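Local coordinates for De novo designed switch protein caging a hemagglutinin binder (sCageHA267_1S) (Synthetic construct, PDB 7CBC) that acts as a designed switch that holds a hemagglutinin binder caged on a long helical bundle, probably as the sensing part of a modular biosensor, at residues A[151-156]-A[235-240]; A[207-212]-A[279-284]; A[294-299]-A[304-309]. All coordinates share one frame; numbering follows the deposited sequence.

Helix 195-239 ties the two ends of this model together. Near its C-terminal end it packs on helix 146-190 in contact 1; nearer its start it meets helix 274-284 in contact 2, with centres 46 Å apart on opposite sides of the chain's centre. Contact 3 lies within the small C-terminal group of helices, consistent with the caged binder, and its centre is only 14 Å from that of contact 2. Those two touch directly: A282 CB lies 3.5 Å from L295 CD2, and A279 CB sits 3.7 Å from A309 CB. An ethanol molecule, probably from the crystallisation liquor, lies about 5 Å from the side chain of L210 in contact 2.

Contact 1: A[151-156]-A[235-240]; sequences EALEHA and LLRLAS
L153 carries the tight half of this contact, pushing both its methyl groups against the turn formed by L236, R237 and S240. Its CG stands anti to its own carbonyl carbon (chi1 -69°), which sends the isobutyl fork across the gap between the two helices. L153 CD2 rests 3.7 Å from L236 CB. On the other prong, L153 CD1 lies 3.7 Å from R237 CA. S240 OG is also 3.7 Å from L153 CD1, so a hydroxyl borders the seat beside the carbon atoms.

Toward solvent the fit slackens. R237 bends at its second torsion, about CB-CG (chi2 140°), and turns the edge of its guanidinium to L153, with R237 NH1 4.0 Å from L153 CD1, which lies near the plane of the group. E154 approaches from the other helix without pairing: its OE2 stays 4.9 Å from R237 NH1, too far for a salt bridge, and forms one instead with R150, one turn earlier in the same helix.

The two segments run antiparallel in the bundle. Helix 99-142 lies along the buried flank, where L140 touches L153 and A136 and V137 touch L236, while V41 of helix 3-46 also packs on L236.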
loop_
_atom_site.group_PDB
_atom_site.type_symbol
_atom_site.label_atom_id
_atom_site.label_comp_id
_atom_site.label_asym_id
_atom_site.label_seq_id
_atom_site.Cartn_x
_atom_site.Cartn_y
_atom_site.Cartn_z
ATOM N N GLU A 151 8.071 26.757 -17.953
ATOM C CA GLU A 151 8.334 27.067 -16.549
ATOM C C GLU A 151 7.344 26.350 -15.638
ATOM O O GLU A 151 7.723 25.834 -14.580
ATOM C CB GLU A 151 8.275 28.576 -16.312
ATOM C CG GLU A 151 8.385 28.976 -14.841
ATOM C CD GLU A 151 8.124 30.462 -14.598
ATOM O OE1 GLU A 151 7.970 31.226 -15.578
ATOM O OE2 GLU A 151 8.067 30.867 -13.418
ATOM N N ALA A 152 6.075 26.291 -16.043
ATOM C CA ALA A 152 5.076 25.585 -15.248
ATOM C C ALA A 152 5.307 24.076 -15.274
ATOM O O ALA A 152 5.117 23.400 -14.261
ATOM C CB ALA A 152 3.674 25.930 -15.749
ATOM N N LEU A 153 5.709 23.528 -16.422
ATOM C CA LEU A 153 5.992 22.098 -16.500
ATOM C C LEU A 153 7.214 21.725 -15.662
ATOM O O LEU A 153 7.203 20.721 -14.936
ATOM C CB LEU A 153 6.196 21.689 -17.956
ATOM C CG LEU A 153 4.951 21.733 -18.846
ATOM C CD1 LEU A 153 5.330 21.417 -20.278
ATOM C CD2 LEU A 153 3.897 20.751 -18.344
ATOM N N GLU A 154 8.283 22.518 -15.759
ATOM C CA GLU A 154 9.477 22.265 -14.956
ATOM C C GLU A 154 9.169 22.349 -13.469
ATOM O O GLU A 154 9.733 21.598 -12.663
ATOM C CB GLU A 154 10.579 23.258 -15.341
ATOM C CG GLU A 154 11.194 22.990 -16.715
ATOM C CD GLU A 154 12.038 21.725 -16.743
ATOM O OE1 GLU A 154 12.668 21.413 -15.709
ATOM O OE2 GLU A 154 12.073 21.042 -17.793
ATOM N N HIS A 155 8.270 23.253 -13.083
ATOM C CA HIS A 155 7.893 23.339 -11.679
ATOM C C HIS A 155 7.140 22.087 -11.238
ATOM O O HIS A 155 7.400 21.549 -10.155
ATOM C CB HIS A 155 7.056 24.591 -11.433
ATOM C CG HIS A 155 6.712 24.803 -9.996
ATOM N ND1 HIS A 155 5.671 24.143 -9.376
ATOM C CD2 HIS A 155 7.283 25.584 -9.049
ATOM C CE1 HIS A 155 5.614 24.509 -8.108
ATOM N NE2 HIS A 155 6.582 25.382 -7.882
ATOM N N ALA A 156 6.217 21.603 -12.079
ATOM C CA ALA A 156 5.480 20.376 -11.781
ATOM C C ALA A 156 6.411 19.172 -11.694
ATOM O O ALA A 156 6.238 18.302 -10.832
ATOM C CB ALA A 156 4.409 20.136 -12.848
ATOM N N LEU A 235 2.820 13.487 -20.427
ATOM C CA LEU A 235 1.614 13.814 -21.174
ATOM C C LEU A 235 1.348 15.314 -21.166
ATOM O O LEU A 235 0.930 15.882 -22.187
ATOM C CB LEU A 235 0.431 13.055 -20.587
ATOM C CG LEU A 235 -0.948 13.333 -21.169
ATOM C CD1 LEU A 235 -1.042 12.837 -22.611
ATOM C CD2 LEU A 235 -2.006 12.681 -20.296
ATOM N N LEU A 236 1.579 15.972 -20.024
ATOM C CA LEU A 236 1.452 17.427 -19.959
ATOM C C LEU A 236 2.493 18.112 -20.831
ATOM O O LEU A 236 2.216 19.152 -21.452
ATOM C CB LEU A 236 1.584 17.905 -18.516
ATOM C CG LEU A 236 0.361 17.641 -17.640
ATOM C CD1 LEU A 236 0.510 18.352 -16.316
ATOM C CD2 LEU A 236 -0.913 18.081 -18.335
ATOM N N ARG A 237 3.706 17.562 -20.867
ATOM C CA ARG A 237 4.714 18.069 -21.785
ATOM C C ARG A 237 4.207 18.023 -23.217
ATOM O O ARG A 237 4.309 19.011 -23.946
ATOM C CB ARG A 237 6.004 17.267 -21.636
ATOM C CG ARG A 237 7.205 17.875 -22.324
ATOM C CD ARG A 237 8.443 17.730 -21.446
ATOM N NE ARG A 237 9.621 18.318 -22.075
ATOM C CZ ARG A 237 9.865 19.624 -22.120
ATOM N NH1 ARG A 237 9.015 20.475 -21.561
ATOM N NH2 ARG A 237 10.959 20.078 -22.723
ATOM N N LEU A 238 3.612 16.898 -23.620
ATOM C CA LEU A 238 3.154 16.721 -24.997
ATOM C C LEU A 238 1.870 17.495 -25.290
ATOM O O LEU A 238 1.691 17.994 -26.405
ATOM C CB LEU A 238 2.937 15.237 -25.289
ATOM C CG LEU A 238 3.960 14.514 -26.165
ATOM C CD1 LEU A 238 5.376 14.705 -25.610
ATOM C CD2 LEU A 238 3.596 13.029 -26.259
ATOM N N ALA A 239 0.958 17.591 -24.319
ATOM C CA ALA A 239 -0.336 18.215 -24.562
ATOM C C ALA A 239 -0.253 19.728 -24.667
ATOM O O ALA A 239 -1.237 20.353 -25.064
ATOM C CB ALA A 239 -1.338 17.841 -23.470
ATOM N N SER A 240 0.875 20.326 -24.300
ATOM C CA SER A 240 1.132 21.709 -24.658
ATOM C C SER A 240 1.948 21.831 -25.939
ATOM O O SER A 240 2.098 22.942 -26.448
ATOM C CB SER A 240 1.844 22.436 -23.515
ATOM O OG SER A 240 3.020 21.751 -23.129
#

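Contact 2: A[207-212]-A[279-284]; sequences HAQLQR and AKIAAE
I281 reaches across from helix 274-284 and sets its ethyl arm between Q209 and L210, two consecutive residues of helix 195-239. It is the residue most covered here, followed by Q209 and then L210. With CG1 anti to the carbonyl carbon (chi1 -73°) and an extended second torsion, the arm projects well out from its helix and ends in CD1.

Q209 comes to meet it almost fully stretched. The glutamine and the isoleucine arm point opposite ways and overlap side by side, so the carboxamide lies along the hydrocarbon: Q209 OE1 is 3.7 Å from I281 CG1 and equally near CD1, while the amide carbon CD is 4.0 Å from that same CD1. No hydrogen bond crosses the contact; a polar group is simply laid against hydrocarbon. An alanine in place of Q209 would remove the long amide arm, which would probably take the amide's cover off the CG1 side of I281 and leave a gap at the partly exposed margin.

L210 meets CD1 from a different direction, at an oblique angle. Its branch point CG lies 4.0 Å from I281 CD1, and CD2 is nearly as close at 4.1 Å. This is the buried, purely apolar half.

The contact is thus a seam between the long bundle and the C-terminal helices, consistent with the bundle caging them. Helix 3-46 shares it, with L9 touching I281 and S12 and Q16 touching L210. Behind helix 274-284, I292 of helix 289-298 packs on A282, and L313 of helix 303-315 packs on A283.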
loop_
_atom_site.group_PDB
_atom_site.type_symbol
_atom_site.label_atom_id
_atom_site.label_comp_id
_atom_site.label_asym_id
_atom_site.label_seq_id
_atom_site.Cartn_x
_atom_site.Cartn_y
_atom_site.Cartn_z
ATOM N N HIS A 207 7.352 -13.257 12.229
ATOM C CA HIS A 207 6.898 -11.874 12.168
ATOM C C HIS A 207 7.671 -11.090 11.120
ATOM O O HIS A 207 7.084 -10.331 10.344
ATOM C CB HIS A 207 7.029 -11.217 13.537
ATOM C CG HIS A 207 7.039 -9.724 13.484
ATOM N ND1 HIS A 207 5.887 -8.973 13.381
ATOM C CD2 HIS A 207 8.066 -8.840 13.498
ATOM C CE1 HIS A 207 6.203 -7.689 13.350
ATOM N NE2 HIS A 207 7.519 -7.582 13.419
ATOM N N ALA A 208 9.000 -11.244 11.095
ATOM C CA ALA A 208 9.810 -10.472 10.159
ATOM C C ALA A 208 9.462 -10.812 8.718
ATOM O O ALA A 208 9.468 -9.934 7.842
ATOM C CB ALA A 208 11.296 -10.709 10.412
ATOM N N GLN A 209 9.159 -12.083 8.455
ATOM C CA GLN A 209 8.749 -12.483 7.116
ATOM C C GLN A 209 7.436 -11.810 6.716
ATOM O O GLN A 209 7.304 -11.283 5.601
ATOM C CB GLN A 209 8.637 -14.005 7.075
ATOM C CG GLN A 209 8.839 -14.625 5.723
ATOM C CD GLN A 209 8.883 -16.140 5.796
ATOM O OE1 GLN A 209 9.019 -16.724 6.876
ATOM N NE2 GLN A 209 8.747 -16.787 4.645
ATOM N N LEU A 210 6.452 -11.797 7.622
ATOM C CA LEU A 210 5.173 -11.162 7.307
ATOM C C LEU A 210 5.319 -9.652 7.163
ATOM O O LEU A 210 4.744 -9.051 6.244
ATOM C CB LEU A 210 4.151 -11.499 8.386
ATOM C CG LEU A 210 3.849 -12.987 8.493
ATOM C CD1 LEU A 210 3.184 -13.293 9.809
ATOM C CD2 LEU A 210 2.967 -13.420 7.333
ATOM N N GLN A 211 6.101 -9.022 8.045
ATOM C CA GLN A 211 6.322 -7.586 7.927
ATOM C C GLN A 211 6.992 -7.227 6.610
ATOM O O GLN A 211 6.789 -6.121 6.079
ATOM C CB GLN A 211 7.144 -7.096 9.112
ATOM C CG GLN A 211 7.393 -5.605 9.156
ATOM C CD GLN A 211 6.131 -4.742 8.980
ATOM O OE1 GLN A 211 4.989 -5.231 8.986
ATOM N NE2 GLN A 211 6.343 -3.437 8.874
ATOM N N ARG A 212 7.787 -8.147 6.064
ATOM C CA ARG A 212 8.411 -7.929 4.761
ATOM C C ARG A 212 7.357 -7.750 3.675
ATOM O O ARG A 212 7.507 -6.902 2.785
ATOM C CB ARG A 212 9.335 -9.112 4.438
ATOM C CG ARG A 212 10.574 -8.814 3.605
ATOM C CD ARG A 212 11.415 -10.100 3.407
ATOM N NE ARG A 212 12.093 -10.519 4.637
ATOM C CZ ARG A 212 11.986 -11.718 5.207
ATOM N NH1 ARG A 212 11.230 -12.667 4.656
ATOM N NH2 ARG A 212 12.650 -11.971 6.329
ATOM N N ALA A 279 0.837 -20.228 4.890
ATOM C CA ALA A 279 0.760 -21.682 4.913
ATOM C C ALA A 279 2.123 -22.297 5.190
ATOM O O ALA A 279 2.232 -23.243 5.976
ATOM C CB ALA A 279 0.190 -22.199 3.595
ATOM N N LYS A 280 3.179 -21.762 4.571
ATOM C CA LYS A 280 4.516 -22.300 4.819
ATOM C C LYS A 280 4.949 -22.047 6.255
ATOM O O LYS A 280 5.457 -22.954 6.930
ATOM C CB LYS A 280 5.529 -21.702 3.847
ATOM C CG LYS A 280 6.892 -22.363 3.936
ATOM C CD LYS A 280 7.902 -21.761 2.957
ATOM C CE LYS A 280 9.287 -22.391 3.159
ATOM N NZ LYS A 280 10.317 -21.892 2.208
ATOM N N ILE A 281 4.733 -20.822 6.745
ATOM C CA ILE A 281 5.054 -20.500 8.134
ATOM C C ILE A 281 4.337 -21.451 9.095
ATOM O O ILE A 281 4.956 -22.018 10.003
ATOM C CB ILE A 281 4.728 -19.025 8.430
ATOM C CG1 ILE A 281 5.761 -18.133 7.756
ATOM C CG2 ILE A 281 4.716 -18.756 9.931
ATOM C CD1 ILE A 281 5.393 -16.654 7.745
ATOM N N ALA A 282 3.028 -21.662 8.901
ATOM C CA ALA A 282 2.290 -22.530 9.819
ATOM C C ALA A 282 2.770 -23.970 9.762
ATOM O O ALA A 282 2.731 -24.676 10.775
ATOM C CB ALA A 282 0.799 -22.487 9.514
ATOM N N ALA A 283 3.179 -24.441 8.588
ATOM C CA ALA A 283 3.675 -25.807 8.499
ATOM C C ALA A 283 4.995 -25.952 9.243
ATOM O O ALA A 283 5.237 -26.971 9.900
ATOM C CB ALA A 283 3.821 -26.210 7.034
ATOM N N GLU A 284 5.850 -24.932 9.172
ATOM C CA GLU A 284 7.118 -24.976 9.884
ATOM C C GLU A 284 6.904 -24.959 11.390
ATOM O O GLU A 284 7.658 -25.600 12.132
ATOM C CB GLU A 284 8.019 -23.825 9.430
ATOM C CG GLU A 284 8.816 -24.152 8.167
ATOM C CD GLU A 284 9.328 -22.918 7.417
ATOM O OE1 GLU A 284 9.117 -21.777 7.888
ATOM O OE2 GLU A 284 9.943 -23.096 6.340
#

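Contact 3: A[294-299]-A[304-309]; sequences ELLKNA and DEARDA
This is close apolar packing between two consecutive helices: helix 289-298 and helix 303-315 are joined by a short loop and meet through one leucine and two alanines. The pair belongs to the C-terminal group of three helices, consistent with the caged hemagglutinin binder. A disulfide between C301, in the loop, and C275, in helix 274-284, fastens the same group covalently.

L296 is the large partner. Its CG lies anti to the carbonyl carbon (chi1 -55°), which carries the side chain toward the second helix, and CD1 settles between A306 and A309. That methyl is 3.6 Å from A306 CA and 3.7 Å from A309 CB, so it sits against the helix surface itself, over the three-residue step from one alanine to the next. Nearer the backbone, L296 CB meets A306 CB at 3.8 Å. Because both partners on the second helix are alanines, the two helix backbones can come very near: the CA atoms of L296 and A306 are 5.7 Å apart.

Helix 274-284 closes in from the side, with A278 on L296, and R276 forms a salt bridge with D308. Past N298, A299 leaves the helical backbone angles, and its carbonyl oxygen accepts a hydrogen bond from R17 of helix 3-46, linking the pair to the bundle.

On the exposed side, K297 curls back along its own helix. Its NZ donates to N298 OD1 at 3.0 Å, meeting the C=O at 126° and from 38° above the carbonyl plane.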
loop_
_atom_site.group_PDB
_atom_site.type_symbol
_atom_site.label_atom_id
_atom_site.label_comp_id
_atom_site.label_asym_id
_atom_site.label_seq_id
_atom_site.Cartn_x
_atom_site.Cartn_y
_atom_site.Cartn_z
ATOM N N GLU A 294 -7.706 -23.593 8.889
ATOM C CA GLU A 294 -8.391 -22.702 9.819
ATOM C C GLU A 294 -7.641 -21.382 9.953
ATOM O O GLU A 294 -8.256 -20.318 10.103
ATOM C CB GLU A 294 -8.543 -23.375 11.186
ATOM C CG GLU A 294 -9.512 -22.653 12.130
ATOM C CD GLU A 294 -9.199 -22.883 13.603
ATOM O OE1 GLU A 294 -8.683 -23.972 13.948
ATOM O OE2 GLU A 294 -9.471 -21.969 14.420
ATOM N N LEU A 295 -6.308 -21.436 9.902
ATOM C CA LEU A 295 -5.524 -20.220 10.023
ATOM C C LEU A 295 -5.704 -19.335 8.794
ATOM O O LEU A 295 -5.839 -18.114 8.917
ATOM C CB LEU A 295 -4.058 -20.579 10.228
ATOM C CG LEU A 295 -3.005 -19.477 10.256
ATOM C CD1 LEU A 295 -2.930 -18.797 11.633
ATOM C CD2 LEU A 295 -1.665 -20.077 9.898
ATOM N N LEU A 296 -5.724 -19.940 7.604
ATOM C CA LEU A 296 -5.867 -19.167 6.372
ATOM C C LEU A 296 -7.277 -18.601 6.237
ATOM O O LEU A 296 -7.453 -17.464 5.786
ATOM C CB LEU A 296 -5.511 -20.039 5.163
ATOM C CG LEU A 296 -4.132 -20.717 5.143
ATOM C CD1 LEU A 296 -3.962 -21.615 3.935
ATOM C CD2 LEU A 296 -2.999 -19.725 5.199
ATOM N N LYS A 297 -8.296 -19.381 6.622
ATOM C CA LYS A 297 -9.673 -18.898 6.546
ATOM C C LYS A 297 -9.865 -17.687 7.449
ATOM O O LYS A 297 -10.442 -16.674 7.040
ATOM C CB LYS A 297 -10.644 -20.025 6.921
ATOM C CG LYS A 297 -12.073 -19.567 7.230
ATOM C CD LYS A 297 -12.976 -20.727 7.677
ATOM C CE LYS A 297 -12.503 -21.380 8.990
ATOM N NZ LYS A 297 -12.778 -20.573 10.228
ATOM N N ASN A 298 -9.358 -17.767 8.680
ATOM C CA ASN A 298 -9.463 -16.654 9.617
ATOM C C ASN A 298 -8.578 -15.484 9.222
ATOM O O ASN A 298 -8.808 -14.364 9.691
ATOM C CB ASN A 298 -9.099 -17.111 11.032
ATOM C CG ASN A 298 -10.082 -18.117 11.586
ATOM O OD1 ASN A 298 -11.252 -18.139 11.195
ATOM N ND2 ASN A 298 -9.616 -18.952 12.503
ATOM N N ALA A 299 -7.549 -15.731 8.411
ATOM C CA ALA A 299 -6.728 -14.674 7.837
ATOM C C ALA A 299 -7.289 -14.164 6.509
ATOM O O ALA A 299 -6.533 -13.667 5.656
ATOM C CB ALA A 299 -5.291 -15.165 7.665
ATOM N N ASP A 304 -10.768 -20.916 -2.152
ATOM C CA ASP A 304 -9.872 -21.168 -3.277
ATOM C C ASP A 304 -8.417 -21.033 -2.858
ATOM O O ASP A 304 -7.574 -21.861 -3.217
ATOM C CB ASP A 304 -10.167 -20.187 -4.411
ATOM C CG ASP A 304 -11.179 -20.717 -5.405
ATOM O OD1 ASP A 304 -11.477 -21.931 -5.373
ATOM O OD2 ASP A 304 -11.651 -19.911 -6.234
ATOM N N GLU A 305 -8.106 -19.963 -2.128
ATOM C CA GLU A 305 -6.721 -19.654 -1.805
ATOM C C GLU A 305 -6.180 -20.617 -0.753
ATOM O O GLU A 305 -5.053 -21.107 -0.880
ATOM C CB GLU A 305 -6.610 -18.201 -1.330
ATOM C CG GLU A 305 -6.723 -17.139 -2.429
ATOM C CD GLU A 305 -6.918 -15.723 -1.882
ATOM O OE1 GLU A 305 -7.591 -15.564 -0.840
ATOM O OE2 GLU A 305 -6.397 -14.763 -2.493
ATOM N N ALA A 306 -6.972 -20.906 0.283
ATOM C CA ALA A 306 -6.513 -21.800 1.346
ATOM C C ALA A 306 -6.279 -23.208 0.814
ATOM O O ALA A 306 -5.203 -23.781 1.008
ATOM C CB ALA A 306 -7.516 -21.816 2.500
ATOM N N ARG A 307 -7.279 -23.783 0.136
ATOM C CA ARG A 307 -7.097 -25.086 -0.502
ATOM C C ARG A 307 -5.867 -25.086 -1.399
ATOM O O ARG A 307 -5.080 -26.038 -1.391
ATOM C CB ARG A 307 -8.364 -25.468 -1.282
ATOM C CG ARG A 307 -8.174 -26.457 -2.434
ATOM C CD ARG A 307 -8.057 -25.722 -3.778
ATOM N NE ARG A 307 -7.360 -26.514 -4.793
ATOM C CZ ARG A 307 -6.791 -25.999 -5.880
ATOM N NH1 ARG A 307 -6.823 -24.689 -6.088
ATOM N NH2 ARG A 307 -6.175 -26.790 -6.749
ATOM N N ASP A 308 -5.661 -24.007 -2.153
ATOM C CA ASP A 308 -4.485 -23.927 -3.015
ATOM C C ASP A 308 -3.195 -23.894 -2.208
ATOM O O ASP A 308 -2.176 -24.438 -2.640
ATOM C CB ASP A 308 -4.546 -22.689 -3.904
ATOM C CG ASP A 308 -3.224 -22.433 -4.605
ATOM O OD1 ASP A 308 -2.953 -23.111 -5.616
ATOM O OD2 ASP A 308 -2.431 -21.599 -4.113
ATOM N N ALA A 309 -3.208 -23.225 -1.052
ATOM C CA ALA A 309 -1.983 -23.090 -0.268
ATOM C C ALA A 309 -1.588 -24.415 0.385
ATOM O O ALA A 309 -0.399 -24.748 0.441
ATOM C CB ALA A 309 -2.148 -21.992 0.784
#